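Lmo2349 protein (PDB 4GVO) probably binds L-cystine or related amino acids outside the cell membrane and delivers them to an ABC transporter for uptake. Local coordinates at residues K44-P47 against G48-F51; T225-K228 against L229-W233. All coordinates share one frame; numbering follows the deposited sequence. Where two conformers were deposited one is given.

Interaction 1 of 2, residues K44-P47 against G48-F51; sequences KRLP and GYKF. With NA (sodium ion), chain D.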
ATOM      1  N   LYS A  44      17.490  -5.815 -12.455  1.00 11.68           N
ATOM      2  CA  LYS A  44      18.582  -5.418 -13.310  0.50 12.79           C
ATOM      3  C   LYS A  44      19.931  -5.466 -12.555  1.00 12.03           C
ATOM      4  O   LYS A  44      20.983  -5.775 -13.138  1.00 14.31           O
ATOM      5  CB  LYS A  44      18.218  -4.043 -13.884  0.50 15.54           C
ATOM      6  CG  LYS A  44      19.258  -3.302 -14.658  0.50 15.39           C
ATOM      7  CD  LYS A  44      18.786  -1.871 -14.892  0.50 15.96           C
ATOM      8  CE  LYS A  44      17.431  -1.817 -15.583  0.50 18.07           C
ATOM      9  NZ  LYS A  44      16.840  -0.426 -15.584  0.50 21.42           N
ATOM     10  N   ARG A  45      19.883  -5.168 -11.260  1.00 11.54           N
ATOM     11  CA  ARG A  45      21.029  -5.104 -10.424  1.00 10.58           C
ATOM     12  C   ARG A  45      21.369  -6.390  -9.699  1.00 11.26           C
ATOM     13  O   ARG A  45      22.335  -6.437  -8.908  1.00 13.19           O
ATOM     14  CB  ARG A  45      20.860  -3.929  -9.446  1.00 12.29           C
ATOM     15  CG  ARG A  45      20.663  -2.629 -10.210  1.00 15.42           C
ATOM     16  CD  ARG A  45      20.668  -1.448  -9.291  1.00 18.71           C
ATOM     17  NE  ARG A  45      20.253  -0.234 -10.014  1.00 14.96           N
ATOM     18  CZ  ARG A  45      20.748   0.965  -9.787  1.00 16.88           C
ATOM     19  NH1 ARG A  45      21.679   1.138  -8.849  1.00 20.34           N
ATOM     20  NH2 ARG A  45      20.280   1.993 -10.440  1.00 16.79           N
ATOM     21  N   LEU A  46      20.645  -7.463 -10.000  1.00 11.47           N
ATOM     22  CA  LEU A  46      20.891  -8.777  -9.362  1.00 11.42           C
ATOM     23  C   LEU A  46      21.011  -9.814 -10.467  1.00 12.82           C
ATOM     24  O   LEU A  46      20.025 -10.459 -10.856  1.00 13.40           O
ATOM     25  CB  LEU A  46      19.722  -9.110  -8.437  1.00 12.51           C
ATOM     26  CG  LEU A  46      19.696  -8.305  -7.109  1.00 11.25           C
ATOM     27  CD1 LEU A  46      18.420  -8.681  -6.329  1.00 12.90           C
ATOM     28  CD2 LEU A  46      20.946  -8.499  -6.227  1.00 14.78           C
ATOM     29  N   PRO A  47      22.209  -9.960 -11.015  1.00 17.14           N
ATOM     30  CA  PRO A  47      22.360 -10.893 -12.127  1.00 18.99           C
ATOM     31  C   PRO A  47      22.148 -12.369 -11.800  1.00 15.73           C
ATOM     32  O   PRO A  47      21.842 -13.151 -12.699  1.00 20.86           O
ATOM     33  CB  PRO A  47      23.784 -10.621 -12.616  1.00 22.90           C
ATOM     34  CG  PRO A  47      24.500  -9.995 -11.485  1.00 24.21           C
ATOM     35  CD  PRO A  47      23.453  -9.235 -10.706  1.00 18.67           C
ATOM     36  N   GLY A  48      22.193 -12.719 -10.516  1.00 14.06           N
ATOM     37  CA  GLY A  48      21.932 -14.103 -10.123  1.00 14.74           C
ATOM     38  C   GLY A  48      20.464 -14.449  -9.972  1.00 16.26           C
ATOM     39  O   GLY A  48      20.113 -15.572  -9.626  1.00 16.83           O
ATOM     40  N   TYR A  49      19.585 -13.483 -10.240  1.00 13.81           N
ATOM     41  CA  TYR A  49      18.170 -13.686 -10.036  1.00 14.46           C
ATOM     42  C   TYR A  49      17.415 -13.162 -11.270  1.00 17.18           C
ATOM     43  O   TYR A  49      17.881 -12.245 -11.945  1.00 19.01           O
ATOM     44  CB  TYR A  49      17.696 -12.928  -8.804  1.00 14.60           C
ATOM     45  CG  TYR A  49      18.264 -13.464  -7.514  1.00 15.98           C
ATOM     46  CD1 TYR A  49      17.673 -14.547  -6.871  1.00 15.45           C
ATOM     47  CD2 TYR A  49      19.411 -12.942  -6.966  1.00 18.70           C
ATOM     48  CE1 TYR A  49      18.195 -15.064  -5.687  1.00 16.71           C
ATOM     49  CE2 TYR A  49      19.936 -13.445  -5.777  1.00 22.03           C
ATOM     50  CZ  TYR A  49      19.304 -14.490  -5.126  1.00 20.01           C
ATOM     51  OH  TYR A  49      19.797 -14.996  -3.956  1.00 25.34           O
ATOM     52  N   LYS A  50      16.250 -13.733 -11.526  1.00 13.50           N
ATOM     53  CA  LYS A  50      15.311 -13.231 -12.542  1.00 15.45           C
ATOM     54  C   LYS A  50      13.986 -13.084 -11.839  1.00 14.66           C
ATOM     55  O   LYS A  50      13.485 -14.026 -11.307  1.00 18.98           O
ATOM     56  CB  LYS A  50      15.175 -14.220 -13.722  1.00 19.25           C
ATOM     57  CG  LYS A  50      14.249 -13.788 -14.858  1.00 26.03           C
ATOM     58  CD  LYS A  50      13.927 -14.954 -15.808  1.00 36.51           C
ATOM     59  CE  LYS A  50      12.565 -15.617 -15.518  1.00 41.49           C
ATOM     60  NZ  LYS A  50      12.617 -17.111 -15.541  1.00 45.99           N
ATOM     61  N   PHE A  51      13.415 -11.900 -11.887  1.00 13.31           N
ATOM     62  CA  PHE A  51      12.159 -11.619 -11.190  1.00 12.90           C
ATOM     63  C   PHE A  51      11.036 -11.661 -12.200  1.00 15.52           C
ATOM     64  O   PHE A  51      11.106 -11.039 -13.267  1.00 20.27           O
ATOM     65  CB  PHE A  51      12.203 -10.253 -10.506  1.00 13.55           C
ATOM     66  CG  PHE A  51      13.107 -10.190  -9.302  1.00 11.96           C
ATOM     67  CD1 PHE A  51      14.491 -10.198  -9.422  1.00 15.23           C
ATOM     68  CD2 PHE A  51      12.585 -10.084  -8.002  1.00 16.02           C
ATOM     69  CE1 PHE A  51      15.320 -10.142  -8.314  1.00 13.90           C
ATOM     70  CE2 PHE A  51      13.439 -10.011  -6.906  1.00 14.51           C
ATOM     71  CZ  PHE A  51      14.804 -10.004  -7.077  1.00 13.75           C
TER
HETATM   72 NA    NA D 702      18.287 -10.117 -12.335  1.00 14.99          NA
HETATM   73  O   HOH W   1      19.182 -10.036 -14.439  1.00 21.55           O

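Interaction 2 of 2, residues T225-K228 against L229-W233; sequences TLKK and LSEKW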
ATOM      1  N   THR A 225      18.405   6.968  -8.133  1.00 13.26           N
ATOM      2  CA  THR A 225      17.322   6.323  -8.905  1.00 12.37           C
ATOM      3  C   THR A 225      16.012   6.317  -8.109  1.00 10.72           C
ATOM      4  O   THR A 225      14.945   6.534  -8.687  1.00 13.00           O
ATOM      5  CB  THR A 225      17.739   4.906  -9.363  1.00 11.62           C
ATOM      6  OG1 THR A 225      18.896   5.063 -10.195  1.00 15.47           O
ATOM      7  CG2 THR A 225      16.606   4.217 -10.164  1.00 13.99           C
ATOM      8  N   LEU A 226      16.040   6.089  -6.801  1.00 11.46           N
ATOM      9  CA  LEU A 226      14.781   6.073  -6.064  1.00 11.52           C
ATOM     10  C   LEU A 226      14.141   7.433  -6.049  1.00 12.14           C
ATOM     11  O   LEU A 226      12.914   7.534  -6.115  1.00 12.35           O
ATOM     12  CB  LEU A 226      14.928   5.516  -4.655  1.00 12.31           C
ATOM     13  CG  LEU A 226      13.612   5.004  -4.027  1.00 12.26           C
ATOM     14  CD1 LEU A 226      13.154   3.731  -4.722  1.00 13.04           C
ATOM     15  CD2 LEU A 226      13.800   4.762  -2.538  1.00 11.98           C
ATOM     16  N   LYS A 227      14.962   8.480  -5.937  1.00 11.31           N
ATOM     17  CA  LYS A 227      14.420   9.843  -6.053  1.00 12.11           C
ATOM     18  C   LYS A 227      13.659  10.064  -7.367  1.00 11.93           C
ATOM     19  O   LYS A 227      12.539  10.581  -7.389  1.00 12.33           O
ATOM     20  CB  LYS A 227      15.528  10.878  -5.886  1.00 14.30           C
ATOM     21  CG  LYS A 227      15.098  12.307  -6.147  1.00 15.69           C
ATOM     22  CD  LYS A 227      14.145  12.776  -5.086  1.00 16.59           C
ATOM     23  CE  LYS A 227      13.469  14.158  -5.402  1.00 18.87           C
ATOM     24  NZ  LYS A 227      12.560  14.142  -6.591  1.00 24.21           N
ATOM     25  N   LYS A 228      14.269   9.648  -8.455  1.00 12.79           N
ATOM     26  CA  LYS A 228      13.658   9.795  -9.773  1.00 12.66           C
ATOM     27  C   LYS A 228      12.367   8.951  -9.928  1.00 13.68           C
ATOM     28  O   LYS A 228      11.351   9.423 -10.441  1.00 13.57           O
ATOM     29  CB  LYS A 228      14.666   9.469 -10.880  1.00 17.29           C
ATOM     30  CG  LYS A 228      15.771  10.519 -11.038  1.00 19.95           C
ATOM     31  CD  LYS A 228      16.868  10.082 -12.001  1.00 28.65           C
ATOM     32  CE  LYS A 228      17.863  11.198 -12.259  1.00 33.66           C
ATOM     33  NZ  LYS A 228      17.374  12.134 -13.323  1.00 54.42           N
ATOM     34  N   LEU A 229      12.418   7.717  -9.456  1.00 11.76           N
ATOM     35  CA  LEU A 229      11.270   6.806  -9.570  0.60 12.91           C
ATOM     36  C   LEU A 229      10.112   7.333  -8.739  1.00 12.79           C
ATOM     37  O   LEU A 229       8.977   7.329  -9.178  1.00 11.27           O
ATOM     38  CB  LEU A 229      11.590   5.382  -9.083  0.60 14.03           C
ATOM     39  CG  LEU A 229      12.302   4.394  -9.998  0.60 13.72           C
ATOM     40  CD1 LEU A 229      12.729   3.170  -9.219  0.60 16.61           C
ATOM     41  CD2 LEU A 229      11.392   4.061 -11.174  0.60 16.77           C
ATOM     42  N   SER A 230      10.405   7.767  -7.507  1.00 10.93           N
ATOM     43  CA  SER A 230       9.347   8.281  -6.660  1.00 12.24           C
ATOM     44  C   SER A 230       8.768   9.585  -7.198  1.00 12.32           C
ATOM     45  O   SER A 230       7.587   9.793  -7.130  1.00 12.84           O
ATOM     46  CB  SER A 230       9.816   8.437  -5.216  1.00 11.37           C
ATOM     47  OG  SER A 230      10.884   9.372  -5.098  1.00 12.38           O
ATOM     48  N   GLU A 231       9.584  10.462  -7.779  1.00 11.12           N
ATOM     49  CA  GLU A 231       9.019  11.659  -8.394  0.60 12.45           C
ATOM     50  C   GLU A 231       8.060  11.309  -9.536  1.00 12.80           C
ATOM     51  O   GLU A 231       6.959  11.865  -9.637  1.00 14.61           O
ATOM     52  CB  GLU A 231      10.113  12.609  -8.891  0.60 16.11           C
ATOM     53  CG  GLU A 231       9.513  13.834  -9.578  0.60 18.62           C
ATOM     54  CD  GLU A 231      10.098  15.161  -9.144  0.60 23.53           C
ATOM     55  OE1 GLU A 231      10.853  15.210  -8.152  0.60 31.16           O
ATOM     56  OE2 GLU A 231       9.777  16.173  -9.799  0.60 29.26           O
ATOM     57  N   LYS A 232       8.475  10.368 -10.369  1.00 12.12           N
ATOM     58  CA  LYS A 232       7.658   9.973 -11.525  1.00 11.75           C
ATOM     59  C   LYS A 232       6.283   9.463 -11.104  1.00 11.56           C
ATOM     60  O   LYS A 232       5.257   9.804 -11.694  1.00 14.89           O
ATOM     61  CB  LYS A 232       8.402   8.881 -12.326  1.00 12.78           C
ATOM     62  CG  LYS A 232       7.654   8.388 -13.529  1.00 14.17           C
ATOM     63  CD  LYS A 232       8.481   7.488 -14.424  1.00 17.83           C
ATOM     64  CE  LYS A 232       7.662   6.895 -15.570  1.00 20.99           C
ATOM     65  NZ  LYS A 232       8.495   5.967 -16.402  1.00 26.87           N
ATOM     66  N   TRP A 233       6.267   8.574 -10.123  1.00 10.72           N
ATOM     67  CA  TRP A 233       5.061   7.824  -9.812  1.00 10.22           C
ATOM     68  C   TRP A 233       4.280   8.383  -8.651  1.00 12.25           C
ATOM     69  O   TRP A 233       3.071   8.250  -8.628  1.00 13.20           O
ATOM     70  CB  TRP A 233       5.436   6.371  -9.516  1.00  9.28           C
ATOM     71  CG  TRP A 233       5.919   5.627 -10.746  1.00  9.25           C
ATOM     72  CD1 TRP A 233       7.201   5.206 -11.045  1.00  9.99           C
ATOM     73  CD2 TRP A 233       5.104   5.253 -11.898  1.00  9.69           C
ATOM     74  NE1 TRP A 233       7.246   4.583 -12.268  1.00 10.40           N
ATOM     75  CE2 TRP A 233       5.981   4.590 -12.828  1.00 10.37           C
ATOM     76  CE3 TRP A 233       3.795   5.412 -12.214  1.00  9.58           C
ATOM     77  CZ2 TRP A 233       5.527   4.091 -14.022  1.00 10.55           C
ATOM     78  CZ3 TRP A 233       3.325   4.907 -13.436  1.00 11.65           C
ATOM     79  CH2 TRP A 233       4.174   4.247 -14.314  1.00 11.24           C
TER

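Interaction 1 of 2, residues K44-P47 against G48-F51
The carbonyl oxygen of Leu46 is gripped twice. It coordinates the sodium ion, with Leu46 O 2.3 Å from NA. It also accepts a hydrogen bond from Tyr49 N, with N to Leu46 O 3.1 Å. That bond closes the type I beta turn Leu46-Tyr49, which joins helix 34-44 to strand 49-55 in the alpha/beta fold of this family 3 solute-binding protein. The N-H points at the oxygen at 159°, but the donor stands 52° out of the carbonyl plane. Tyr49 O is the second ligand across the turn, 2.2 Å from NA, which brings it within 3.0 Å of Leu46 O; the cation probably offsets the repulsion expected between these two acceptors. Asp43, through OD1 and O, and a water whose O lies 2.3 Å from NA complete the site. Pro47 and Gly48 fill the corner: the proline ring fixes phi at a value the turn needs, and compact Gly48 adds no side chain on this exposed side. Beyond the metal site the side chains make apolar contacts. Leu46 CB meets the Tyr49 ring obliquely, 4.1 Å from CD2. Phe51 also packs against Ile11 and Val13 of the neighbouring parallel strand. With CG beside the backbone N (chi1 -74°), Leu46 carries CD1 to the edge of the Phe51 ring, 3.9 Å from Phe51 CZ.

Interaction 2 of 2, residues T225-K228 against L229-W233
Thr225 runs alongside Leu229, one helical turn on, and its methyl CG2 lies 4.1 Å from Leu229 CD1 in the conformer given, the two side chains pointing the same way. Within helix 225-234 this i to i+4 pairing accompanies the backbone bond from Leu229 N to Thr225 O (2.9 Å). The threonine's first torsion (-61°) sends its methyl toward leucine and OG1 back to Asp223, just before the helix, so both branches are used. On another flank, Lys227 NZ and Glu231 OE1 form an i to i+4 salt bridge, its exact length doubtful because it rests on one of two conformers of Glu231. Bends at chi2 and chi4 curl the long lysine over to the carboxylate, while NZ also bonds Ser239 OG in the C-terminal tail. Ser230, small enough for a buried position beside Tyr34 and Tyr243, places OG at a chi1 of 62°, folded back over the preceding turn. Ser230 OG hydrogen-bonds with Ser239 OG and lies 2.9 Å from Leu226 O, which accepts Ser230 N. Leu226 packs inward on Leu38 and Ile221. The chemistry implies a two-sided helix: Leu226 faces the domain, while Lys227 NZ and Ser230 OG tie the helix to the tail through Ser239 OG.

Interaction 1 and interaction 2 sit about 20 Å apart between centres, yet they meet through one arginine: Arg45 NH2 lies 3.4 Å from Thr225 OG1, a packing contact. The Arg45 guanidinium ties Glu41 of helix 34-44 to Ser219 of helix 207-222 and to Asp223, just before helix 225-234. Asp223 is shared, because it bonds Thr225 OG1 as well. Helix 34-44 is common ground: its Asp43 completes the sodium site, and its Tyr34 touches Ser230 and Trp233. The centres of interactions 1 and 2 lie about 24 and 17 Å from the centre of the chain, and neither contact contains a residue of the amino acid pocket lined by Phe19, Phe58, Arg83 and Asn128.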